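Local structure of beta-ketoacyl-[acyl-carrier-protein] synthase FabY (Pseudomonas aeruginosa, 4CW4) at residues S226-M230 with S478-A482; T288-L293 with I309-S313; G409-V414 with N543-G547; L454-S459 with H513-L517. The protein catalyses the condensation of acetyl-CoA with malonyl-ACP to acetoacetyl-ACP, the step that primes fatty acid synthesis, and also accepts short acyl-CoA substrates such as butyryl-CoA and hexanoyl-CoA. All blocks are in the same frame, centred on the assembly; numbering follows the deposited sequence. Where two conformers were deposited one is given.

Contact 1: residues S226-M230 with S478-A482; sequences SGSIM and SLATA
Ile229 divides its two branches between Leu479 and Ala480. With chi1 at 68° its CG1 lies between the backbone N and the carbonyl carbon, and the extended chi2 carries the branch past Leu479, which it crosses at about a right angle; Ile229 CD1 ends 3.9 Å from Leu479 CB. The other branch turns to the neighbouring residue, with Ile229 CG2 3.8 Å from Ala480 CB. Ala480 CB also lies 3.8 Å from Ile229 N and 4.0 Å from Ser228 CA. Met230 has two conformers; in the one given, its CG is 3.9 Å from Leu479 CD1, a less certain contact. No hydrogen bond spans the two segments; they share a polar partner instead, since the carboxylate of Glu314 accepts from the backbone N of Ile229, Met230 and Ala480. Phe260 of the second subunit packs on Ile229 and Met230. Leu479 also touches Cys286, the inferred active-site cysteine, and lies two residues after His477, a predicted active-site histidine. The arrangement is consistent with an apolar wall beside the Cys-His-His centre of a thiolase-fold ketosynthase.

Contact 2: residues T288-L293 with I309-S313; sequences TFLYNL and IVGNS
Asn292 ND2 is gripped by two oxygens of the strand, each through a weak hydrogen bond: Gly311 O at 3.2 Å and Asn312 OD1 at 3.4 Å. Both bonds are bent, at 128° and 139°; Ser226 O makes a third weak bond to it. At the other end of the amide, Asn292 OD1 accepts from Ile282 N, so both ends of this group are engaged. The side chains of Asn292 and Asn312 approach from opposite directions with amide planes 23° apart. Asn312 OD1 presses against the helix at Phe289, lying only 3.1 Å from Phe289 CA and at the ring edge, while Asn312 ND2 turns to Gly227 O, to which it is hydrogen-bonded. Thr288 CG2 lies 3.4 Å from Asn312 ND2, toward the nitrogen end of the amide. The Phe289 ring, extended from the helix, meets the strand edge-on: Gly311 CA is 3.8 Å from Phe289 CD1, and Val310 CG1 is 3.7 Å from Phe289 CE1. Val310 CG1 also fits between the ring and the backbone where Asn292 joins Leu293. Helix and strand run nearly antiparallel, tied by two buried amides amid apolar side chains; the bond from Ile282 N to Asn292 OD1, with three weak ones from ND2, would fix the amide's rotation and satisfy its polar atoms close to the start of the helix that follows Cys286.

Contact 3: residues G409-V414 with N543-G547; sequences GNYLTV and NNASG
The Asn544 amide lies with one face against Gly409 and Asn410 of helix 409-425, where Gly409 CA, Asn410 N and Asn410 CB lie over its nitrogen, carbon and oxygen in turn. Asn544 CG is 3.4 Å from Asn410 N, Asn544 ND2 is 3.5 Å from Gly409 CA, and Asn544 OD1 is 3.3 Å from Asn410 CB. Glycine, having no side chain there, allows this close approach. The amide planes of Asn544 and Asn410 are 14° apart, but the two groups are displaced and not hydrogen-bonded to each other. Asn544 ND2 is held instead by Asp397 OD1 and Asn395 O, which fix the rotation of the group. Further along, Thr413 holds its hydroxyl between its backbone N and carbonyl carbon (chi1 70°), where Thr413 OG1 donates to Ser546 OG at 2.8 Å. The same Thr413 OG1 accepts from Asn410 ND2 at 2.9 Å, its position tilted 22° from the Asn410 amide plane. Thr413 CG2, the other branch, rests on the strand backbone, 3.6 Å from Asn544 O. Asn536 OD1 bonds both Ser546 OG and Asn410 ND2, so the four side chains close a ring of hydrogen bonds. Uncharged groups thus satisfy one another within this buried ring, Asp397 anchors Asn544, and the fixed directions would hold Asn410 in place near His439, a predicted active-site residue.

Contact 4: residues L454-S459 with H513-L517; sequences LDRVAS and HQQRL
Asp455 and Arg516 meet through two quite different chain shapes. The aspartate sends its carboxylate out anti to the backbone N (chi1 -163°), over the turn formed by Gln514 to Leu517; the arginine bends at chi2 and chi3, its chi2 lying away from a staggered value, and so doubles back to the same carboxylate. Arg516 grips it in a two-pronged, side-on salt bridge, with NE 3.1 Å from Asp455 OD1 and NH2 2.8 Å from Asp455 OD2, the latter bond nearly straight (174°). The carboxylate and guanidinium planes stand 50° apart, and both nitrogens reach the oxygens from above the carboxylate plane. Asp455 OD1 has a second donor, Arg516 N at 2.8 Å, coming nearly along the C-O axis; the turn backbone and the arginine head therefore share one oxygen. Two waters add to the hold on Asp455 OD2, one linking it to Gln515 N and the other to His513 ND1. The guanidinium is sandwiched: Ser459 CB covers one face and Gln515 CD the opposite one. Arg516 CB touches Ala458 CB at 3.7 Å, and on the inner side Leu517 CD2 packs 3.8 Å from Leu454 CB. Helix 444-461 is thereby pinned to the loop leading into strand 517-519. Its inner side, at Leu454 and Val457, leans on helix 409-425, while Trp466 of strand 466-469 packs against Ala458 and Leu517.

Overall arrangement
Following the chain, segment 226-230 comes just after strand 222-225 and waits for 478-482 to close contact 1, a span of about 250 residues. Contact 2 lies within that span and joins helix 288-301 to strand 307-314 over a short loop. Contact 3 opens at 409-414 and closes at 543-547, so it crosses contact 1; contact 4, from 454-459 to 513-517, falls within contact 3 and likewise crosses contact 1. In space, contacts 1 and 2 touch, Tyr291 of contact 2 makes a weak hydrogen bond to Asn543 of contact 3, and Val414 packs on Leu454 and Val457. The series runs from the buried centre outward to helix 444-461.

Contact 1: residues S226-M230 with S478-A482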
loop_
_atom_site.group_PDB
_atom_site.type_symbol
_atom_site.label_atom_id
_atom_site.label_comp_id
_atom_site.label_asym_id
_atom_site.label_seq_id
_atom_site.Cartn_x
_atom_site.Cartn_y
_atom_site.Cartn_z
ATOM N N SER A 226 7.447 -0.558 -5.725
ATOM C CA SER A 226 7.375 -1.955 -5.285
ATOM C C SER A 226 6.373 -2.088 -4.133
ATOM O O SER A 226 5.469 -1.274 -4.038
ATOM C CB SER A 226 8.752 -2.492 -4.903
ATOM O OG SER A 226 8.670 -3.885 -4.682
ATOM N N GLY A 227 6.519 -3.116 -3.301
ATOM C CA GLY A 227 5.681 -3.300 -2.124
ATOM C C GLY A 227 5.121 -4.705 -2.013
ATOM O O GLY A 227 5.498 -5.604 -2.768
ATOM N N SER A 228 4.247 -4.892 -1.029
ATOM C CA SER A 228 3.519 -6.153 -0.813
ATOM C C SER A 228 2.064 -5.791 -0.540
ATOM O O SER A 228 1.773 -4.645 -0.171
ATOM C CB SER A 228 4.080 -6.906 0.396
ATOM O OG SER A 228 3.940 -6.130 1.589
ATOM N N ILE A 229 1.139 -6.730 -0.729
ATOM C CA ILE A 229 -0.236 -6.468 -0.303
ATOM C C ILE A 229 -0.537 -6.853 1.135
ATOM O O ILE A 229 -1.449 -6.289 1.722
ATOM C CB ILE A 229 -1.340 -7.066 -1.217
ATOM C CG1 ILE A 229 -1.385 -8.600 -1.181
ATOM C CG2 ILE A 229 -1.191 -6.528 -2.634
ATOM C CD1 ILE A 229 -2.591 -9.163 -1.977
ATOM N N MET A 230 0.193 -7.814 1.704
ATOM C CA MET A 230 -0.110 -8.259 3.073
ATOM C C MET A 230 0.520 -7.416 4.176
ATOM O O MET A 230 0.075 -7.496 5.321
ATOM C CB MET A 230 0.323 -9.710 3.302
ATOM C CG MET A 230 -0.255 -10.741 2.341
ATOM S SD MET A 230 -2.056 -10.843 2.332
ATOM C CE MET A 230 -2.338 -11.211 4.038
ATOM N N SER A 478 1.371 -15.460 -6.260
ATOM C CA SER A 478 2.246 -14.700 -5.358
ATOM C C SER A 478 1.690 -13.328 -4.980
ATOM O O SER A 478 2.420 -12.455 -4.511
ATOM C CB SER A 478 3.639 -14.548 -5.970
ATOM O OG SER A 478 3.533 -13.862 -7.204
ATOM N N LEU A 479 0.384 -13.158 -5.136
ATOM C CA LEU A 479 -0.328 -12.023 -4.548
ATOM C C LEU A 479 0.149 -10.731 -5.228
ATOM O O LEU A 479 -0.076 -10.579 -6.424
ATOM C CB LEU A 479 -0.194 -12.006 -3.021
ATOM C CG LEU A 479 -0.660 -13.268 -2.279
ATOM C CD1 LEU A 479 -0.668 -13.035 -0.780
ATOM C CD2 LEU A 479 -2.034 -13.764 -2.750
ATOM N N ALA A 480 0.804 -9.813 -4.506
ATOM C CA ALA A 480 1.275 -8.586 -5.164
ATOM C C ALA A 480 2.096 -8.882 -6.411
ATOM O O ALA A 480 1.989 -8.188 -7.414
ATOM C CB ALA A 480 2.106 -7.697 -4.231
ATOM N N THR A 481 2.910 -9.923 -6.342
ATOM C CA THR A 481 3.898 -10.174 -7.380
ATOM C C THR A 481 3.320 -10.983 -8.538
ATOM O O THR A 481 4.010 -11.245 -9.516
ATOM C CB THR A 481 5.097 -10.911 -6.749
ATOM O OG1 THR A 481 5.439 -10.240 -5.534
ATOM C CG2 THR A 481 6.311 -10.941 -7.664
ATOM N N ALA A 482 2.048 -11.350 -8.441
ATOM C CA ALA A 482 1.475 -12.281 -9.407
ATOM C C ALA A 482 1.651 -11.823 -10.861
ATOM O O ALA A 482 2.060 -12.589 -11.722
ATOM C CB ALA A 482 0.024 -12.520 -9.121
#

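Contact 2: residues T288-L293 with I309-S313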
loop_
_atom_site.group_PDB
_atom_site.type_symbol
_atom_site.label_atom_id
_atom_site.label_comp_id
_atom_site.label_asym_id
_atom_site.label_seq_id
_atom_site.Cartn_x
_atom_site.Cartn_y
_atom_site.Cartn_z
ATOM N N THR A 288 -1.675 -5.957 -8.132
ATOM C CA THR A 288 -0.760 -4.921 -7.665
ATOM C C THR A 288 0.420 -4.611 -8.596
ATOM O O THR A 288 0.721 -3.435 -8.826
ATOM C CB THR A 288 -0.272 -5.277 -6.235
ATOM O OG1 THR A 288 -1.313 -4.993 -5.298
ATOM C CG2 THR A 288 0.978 -4.516 -5.832
ATOM N N PHE A 289 1.107 -5.617 -9.132
ATOM C CA PHE A 289 2.272 -5.269 -9.930
ATOM C C PHE A 289 1.899 -4.392 -11.118
ATOM O O PHE A 289 2.631 -3.477 -11.447
ATOM C CB PHE A 289 3.058 -6.502 -10.383
ATOM C CG PHE A 289 4.043 -6.197 -11.468
ATOM C CD1 PHE A 289 5.261 -5.615 -11.173
ATOM C CD2 PHE A 289 3.733 -6.451 -12.786
ATOM C CE1 PHE A 289 6.153 -5.326 -12.156
ATOM C CE2 PHE A 289 4.635 -6.152 -13.785
ATOM C CZ PHE A 289 5.844 -5.585 -13.470
ATOM N N LEU A 290 0.764 -4.666 -11.750
ATOM C CA LEU A 290 0.329 -3.851 -12.867
ATOM C C LEU A 290 -0.006 -2.428 -12.419
ATOM O O LEU A 290 0.169 -1.498 -13.186
ATOM C CB LEU A 290 -0.846 -4.506 -13.610
ATOM C CG LEU A 290 -0.522 -5.781 -14.409
ATOM C CD1 LEU A 290 -1.761 -6.284 -15.144
ATOM C CD2 LEU A 290 0.593 -5.518 -15.397
ATOM N N TYR A 291 -0.495 -2.250 -11.191
ATOM C CA TYR A 291 -0.698 -0.909 -10.674
ATOM C C TYR A 291 0.626 -0.139 -10.533
ATOM O O TYR A 291 0.725 1.036 -10.912
ATOM C CB TYR A 291 -1.428 -0.958 -9.326
ATOM C CG TYR A 291 -2.908 -1.313 -9.352
ATOM C CD1 TYR A 291 -3.416 -2.304 -10.158
ATOM C CD2 TYR A 291 -3.792 -0.659 -8.524
ATOM C CE1 TYR A 291 -4.769 -2.618 -10.156
ATOM C CE2 TYR A 291 -5.136 -0.971 -8.509
ATOM C CZ TYR A 291 -5.618 -1.951 -9.334
ATOM O OH TYR A 291 -6.957 -2.278 -9.343
ATOM N N ASN A 292 1.657 -0.808 -10.029
ATOM C CA ASN A 292 2.984 -0.208 -9.980
ATOM C C ASN A 292 3.487 0.065 -11.407
ATOM O O ASN A 292 4.124 1.083 -11.679
ATOM C CB ASN A 292 3.972 -1.132 -9.247
ATOM C CG ASN A 292 3.877 -1.033 -7.738
ATOM O OD1 ASN A 292 3.513 0.005 -7.180
ATOM N ND2 ASN A 292 4.246 -2.115 -7.073
ATOM N N LEU A 293 3.205 -0.846 -12.326
ATOM C CA LEU A 293 3.690 -0.711 -13.701
ATOM C C LEU A 293 2.992 0.469 -14.397
ATOM O O LEU A 293 3.622 1.180 -15.170
ATOM C CB LEU A 293 3.502 -2.010 -14.488
ATOM C CG LEU A 293 4.105 -2.083 -15.894
ATOM C CD1 LEU A 293 5.599 -1.917 -15.829
ATOM C CD2 LEU A 293 3.759 -3.407 -16.568
ATOM N N ILE A 309 12.599 1.205 -11.695
ATOM C CA ILE A 309 12.621 -0.176 -11.218
ATOM C C ILE A 309 11.216 -0.441 -10.712
ATOM O O ILE A 309 10.740 0.250 -9.807
ATOM C CB ILE A 309 13.650 -0.391 -10.103
ATOM C CG1 ILE A 309 15.097 -0.372 -10.661
ATOM C CG2 ILE A 309 13.432 -1.751 -9.430
ATOM C CD1 ILE A 309 15.567 0.954 -11.254
ATOM N N VAL A 310 10.536 -1.402 -11.329
ATOM C CA VAL A 310 9.158 -1.728 -10.973
ATOM C C VAL A 310 9.066 -3.194 -10.597
ATOM O O VAL A 310 9.544 -4.052 -11.329
ATOM C CB VAL A 310 8.191 -1.523 -12.162
ATOM C CG1 VAL A 310 6.746 -1.682 -11.707
ATOM C CG2 VAL A 310 8.386 -0.167 -12.842
ATOM N N GLY A 311 8.446 -3.496 -9.472
ATOM C CA GLY A 311 8.301 -4.888 -9.095
ATOM C C GLY A 311 7.507 -5.036 -7.814
ATOM O O GLY A 311 6.747 -4.136 -7.433
ATOM N N ASN A 312 7.693 -6.163 -7.142
ATOM C CA ASN A 312 6.996 -6.453 -5.893
ATOM C C ASN A 312 7.731 -7.578 -5.179
ATOM O O ASN A 312 8.549 -8.295 -5.772
ATOM C CB ASN A 312 5.549 -6.881 -6.166
ATOM C CG ASN A 312 4.611 -5.715 -6.402
ATOM O OD1 ASN A 312 4.130 -5.498 -7.517
ATOM N ND2 ASN A 312 4.339 -4.963 -5.354
ATOM N N SER A 313 7.417 -7.745 -3.897
ATOM C CA SER A 313 7.943 -8.833 -3.116
ATOM C C SER A 313 6.890 -9.277 -2.118
ATOM O O SER A 313 6.405 -8.463 -1.335
ATOM C CB SER A 313 9.177 -8.409 -2.349
ATOM O OG SER A 313 9.702 -9.556 -1.695
#

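Contact 3: residues G409-V414 with N543-G547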
loop_
_atom_site.group_PDB
_atom_site.type_symbol
_atom_site.label_atom_id
_atom_site.label_comp_id
_atom_site.label_asym_id
_atom_site.label_seq_id
_atom_site.Cartn_x
_atom_site.Cartn_y
_atom_site.Cartn_z
ATOM N N GLY A 409 -15.214 -4.977 -13.972
ATOM C CA GLY A 409 -14.144 -4.079 -14.359
ATOM C C GLY A 409 -13.159 -4.698 -15.335
ATOM O O GLY A 409 -12.569 -4.007 -16.167
ATOM N N ASN A 410 -12.940 -6.002 -15.223
ATOM C CA ASN A 410 -11.959 -6.653 -16.081
ATOM C C ASN A 410 -12.411 -6.684 -17.556
ATOM O O ASN A 410 -11.574 -6.773 -18.444
ATOM C CB ASN A 410 -11.646 -8.049 -15.530
ATOM C CG ASN A 410 -10.381 -8.673 -16.093
ATOM O OD1 ASN A 410 -10.339 -9.885 -16.242
ATOM N ND2 ASN A 410 -9.348 -7.899 -16.321
ATOM N N TYR A 411 -13.710 -6.535 -17.827
ATOM C CA TYR A 411 -14.156 -6.364 -19.214
ATOM C C TYR A 411 -13.511 -5.126 -19.814
ATOM O O TYR A 411 -13.043 -5.124 -20.943
ATOM C CB TYR A 411 -15.682 -6.252 -19.310
ATOM C CG TYR A 411 -16.417 -7.568 -19.208
ATOM C CD1 TYR A 411 -16.794 -8.075 -17.967
ATOM C CD2 TYR A 411 -16.743 -8.304 -20.346
ATOM C CE1 TYR A 411 -17.464 -9.278 -17.859
ATOM C CE2 TYR A 411 -17.418 -9.514 -20.245
ATOM C CZ TYR A 411 -17.767 -9.994 -18.990
ATOM O OH TYR A 411 -18.441 -11.184 -18.841
ATOM N N LEU A 412 -13.536 -4.056 -19.033
ATOM C CA LEU A 412 -13.033 -2.761 -19.457
ATOM C C LEU A 412 -11.513 -2.774 -19.631
ATOM O O LEU A 412 -11.004 -2.248 -20.621
ATOM C CB LEU A 412 -13.440 -1.682 -18.462
ATOM C CG LEU A 412 -14.888 -1.182 -18.549
ATOM C CD1 LEU A 412 -15.917 -2.281 -18.398
ATOM C CD2 LEU A 412 -15.120 -0.108 -17.507
ATOM N N THR A 413 -10.788 -3.377 -18.686
ATOM C CA THR A 413 -9.332 -3.376 -18.788
ATOM C C THR A 413 -8.860 -4.181 -19.999
ATOM O O THR A 413 -7.971 -3.747 -20.721
ATOM C CB THR A 413 -8.616 -3.858 -17.497
ATOM O OG1 THR A 413 -8.814 -5.261 -17.277
ATOM C CG2 THR A 413 -9.122 -3.108 -16.270
ATOM N N VAL A 414 -9.441 -5.353 -20.220
ATOM C CA VAL A 414 -9.022 -6.178 -21.349
ATOM C C VAL A 414 -9.376 -5.510 -22.682
ATOM O O VAL A 414 -8.554 -5.448 -23.587
ATOM C CB VAL A 414 -9.605 -7.608 -21.270
ATOM C CG1 VAL A 414 -9.188 -8.426 -22.488
ATOM C CG2 VAL A 414 -9.139 -8.298 -19.964
ATOM N N ASN A 543 -10.557 -4.907 -7.979
ATOM C CA ASN A 543 -9.299 -4.524 -8.586
ATOM C C ASN A 543 -9.054 -5.340 -9.842
ATOM O O ASN A 543 -9.057 -6.558 -9.792
ATOM C CB ASN A 543 -8.169 -4.681 -7.557
ATOM C CG ASN A 543 -8.192 -3.566 -6.518
ATOM O OD1 ASN A 543 -7.892 -2.412 -6.833
ATOM N ND2 ASN A 543 -8.576 -3.890 -5.292
ATOM N N ASN A 544 -8.888 -4.662 -10.972
ATOM C CA ASN A 544 -8.649 -5.326 -12.253
ATOM C C ASN A 544 -7.616 -4.537 -13.022
ATOM O O ASN A 544 -7.627 -3.309 -12.995
ATOM C CB ASN A 544 -9.921 -5.384 -13.112
ATOM C CG ASN A 544 -11.106 -5.980 -12.376
ATOM O OD1 ASN A 544 -11.274 -7.202 -12.314
ATOM N ND2 ASN A 544 -11.941 -5.119 -11.813
ATOM N N ALA A 545 -6.747 -5.233 -13.745
ATOM C CA ALA A 545 -5.772 -4.556 -14.590
ATOM C C ALA A 545 -5.381 -5.422 -15.753
ATOM O O ALA A 545 -5.357 -6.646 -15.632
ATOM C CB ALA A 545 -4.526 -4.150 -13.793
ATOM N N SER A 546 -5.074 -4.766 -16.877
ATOM C CA SER A 546 -4.501 -5.452 -18.024
ATOM C C SER A 546 -3.365 -4.620 -18.593
ATOM O O SER A 546 -3.487 -3.398 -18.731
ATOM C CB SER A 546 -5.549 -5.699 -19.112
ATOM O OG SER A 546 -6.664 -6.390 -18.599
ATOM N N GLY A 547 -2.246 -5.278 -18.878
ATOM C CA GLY A 547 -1.081 -4.618 -19.439
ATOM C C GLY A 547 -0.747 -5.071 -20.845
ATOM O O GLY A 547 -1.018 -6.224 -21.213
#

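Contact 4: residues L454-S459 with H513-L517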
loop_
_atom_site.group_PDB
_atom_site.type_symbol
_atom_site.label_atom_id
_atom_site.label_comp_id
_atom_site.label_asym_id
_atom_site.label_seq_id
_atom_site.Cartn_x
_atom_site.Cartn_y
_atom_site.Cartn_z
ATOM N N LEU A 454 -12.376 -12.939 -21.935
ATOM C CA LEU A 454 -11.442 -13.059 -23.057
ATOM C C LEU A 454 -12.147 -13.448 -24.355
ATOM O O LEU A 454 -11.852 -12.918 -25.417
ATOM C CB LEU A 454 -10.333 -14.063 -22.741
ATOM C CG LEU A 454 -9.480 -13.753 -21.516
ATOM C CD1 LEU A 454 -8.509 -14.885 -21.245
ATOM C CD2 LEU A 454 -8.744 -12.436 -21.682
ATOM N N ASP A 455 -13.084 -14.376 -24.254
ATOM C CA ASP A 455 -13.841 -14.810 -25.419
ATOM C C ASP A 455 -14.626 -13.655 -26.029
ATOM O O ASP A 455 -14.669 -13.492 -27.254
ATOM C CB ASP A 455 -14.785 -15.932 -25.010
ATOM C CG ASP A 455 -15.313 -16.711 -26.187
ATOM O OD1 ASP A 455 -14.511 -17.148 -27.051
ATOM O OD2 ASP A 455 -16.541 -16.900 -26.225
ATOM N N ARG A 456 -15.240 -12.833 -25.194
ATOM C CA ARG A 456 -16.064 -11.747 -25.707
ATOM C C ARG A 456 -15.238 -10.577 -26.272
ATOM O O ARG A 456 -15.642 -9.936 -27.250
ATOM C CB ARG A 456 -17.032 -11.276 -24.633
ATOM C CG ARG A 456 -18.061 -12.335 -24.262
ATOM C CD ARG A 456 -19.086 -11.776 -23.301
ATOM N NE ARG A 456 -19.806 -10.668 -23.918
ATOM C CZ ARG A 456 -20.504 -9.754 -23.258
ATOM N NH1 ARG A 456 -20.583 -9.795 -21.938
ATOM N NH2 ARG A 456 -21.107 -8.782 -23.929
ATOM N N VAL A 457 -14.073 -10.313 -25.695
ATOM C CA VAL A 457 -13.168 -9.328 -26.271
ATOM C C VAL A 457 -12.599 -9.863 -27.589
ATOM O O VAL A 457 -12.514 -9.131 -28.576
ATOM C CB VAL A 457 -12.051 -8.935 -25.294
ATOM C CG1 VAL A 457 -11.014 -8.083 -25.973
ATOM C CG2 VAL A 457 -12.646 -8.199 -24.110
ATOM N N ALA A 458 -12.222 -11.138 -27.620
ATOM C CA ALA A 458 -11.782 -11.752 -28.870
ATOM C C ALA A 458 -12.817 -11.574 -29.969
ATOM O O ALA A 458 -12.480 -11.245 -31.105
ATOM C CB ALA A 458 -11.492 -13.226 -28.659
ATOM N N SER A 459 -14.082 -11.795 -29.635
ATOM C CA SER A 459 -15.119 -11.709 -30.641
ATOM C C SER A 459 -15.219 -10.273 -31.150
ATOM O O SER A 459 -15.295 -10.035 -32.357
ATOM C CB SER A 459 -16.446 -12.189 -30.062
ATOM O OG SER A 459 -17.452 -12.110 -31.039
ATOM N N HIS A 513 -15.452 -20.962 -21.345
ATOM C CA HIS A 513 -15.841 -20.411 -22.647
ATOM C C HIS A 513 -14.620 -20.417 -23.574
ATOM O O HIS A 513 -13.662 -19.688 -23.332
ATOM C CB HIS A 513 -16.345 -18.979 -22.479
ATOM C CG HIS A 513 -17.576 -18.856 -21.641
ATOM N ND1 HIS A 513 -18.548 -17.909 -21.893
ATOM C CD2 HIS A 513 -17.987 -19.527 -20.539
ATOM C CE1 HIS A 513 -19.502 -18.005 -20.988
ATOM N NE2 HIS A 513 -19.188 -18.976 -20.153
ATOM N N GLN A 514 -14.661 -21.225 -24.634
ATOM C CA GLN A 514 -13.488 -21.490 -25.451
ATOM C C GLN A 514 -13.602 -21.151 -26.922
ATOM O O GLN A 514 -12.642 -21.374 -27.643
ATOM C CB GLN A 514 -13.200 -23.008 -25.444
ATOM C CG GLN A 514 -12.796 -23.558 -24.157
ATOM C CD GLN A 514 -12.201 -24.925 -24.282
ATOM O OE1 GLN A 514 -12.870 -25.939 -24.044
ATOM N NE2 GLN A 514 -10.920 -24.970 -24.600
ATOM N N GLN A 515 -14.751 -20.670 -27.391
ATOM C CA GLN A 515 -14.964 -20.628 -28.839
ATOM C C GLN A 515 -13.817 -19.930 -29.570
ATOM O O GLN A 515 -13.372 -20.415 -30.600
ATOM C CB GLN A 515 -16.316 -20.004 -29.238
ATOM C CG GLN A 515 -16.562 -20.111 -30.765
ATOM C CD GLN A 515 -17.868 -19.494 -31.257
ATOM O OE1 GLN A 515 -18.738 -19.081 -30.480
ATOM N NE2 GLN A 515 -18.006 -19.431 -32.571
ATOM N N ARG A 516 -13.341 -18.808 -29.029
ATOM C CA ARG A 516 -12.281 -18.020 -29.664
ATOM C C ARG A 516 -10.922 -18.092 -28.965
ATOM O O ARG A 516 -10.035 -17.315 -29.291
ATOM C CB ARG A 516 -12.736 -16.560 -29.785
ATOM C CG ARG A 516 -13.756 -16.379 -30.908
ATOM C CD ARG A 516 -14.821 -15.360 -30.596
ATOM N NE ARG A 516 -15.757 -15.855 -29.584
ATOM C CZ ARG A 516 -17.078 -15.977 -29.733
ATOM N NH1 ARG A 516 -17.678 -15.670 -30.878
ATOM N NH2 ARG A 516 -17.806 -16.416 -28.717
ATOM N N LEU A 517 -10.754 -19.042 -28.047
ATOM C CA LEU A 517 -9.524 -19.170 -27.269
ATOM C C LEU A 517 -8.838 -20.492 -27.555
ATOM O O LEU A 517 -9.497 -21.511 -27.818
ATOM C CB LEU A 517 -9.804 -19.093 -25.758
ATOM C CG LEU A 517 -10.628 -17.916 -25.235
ATOM C CD1 LEU A 517 -10.805 -17.980 -23.730
ATOM C CD2 LEU A 517 -10.021 -16.584 -25.628
HETATM O O HOH W 1 -17.265 -19.591 -26.279
HETATM O O HOH W 2 -18.185 -16.189 -24.151
#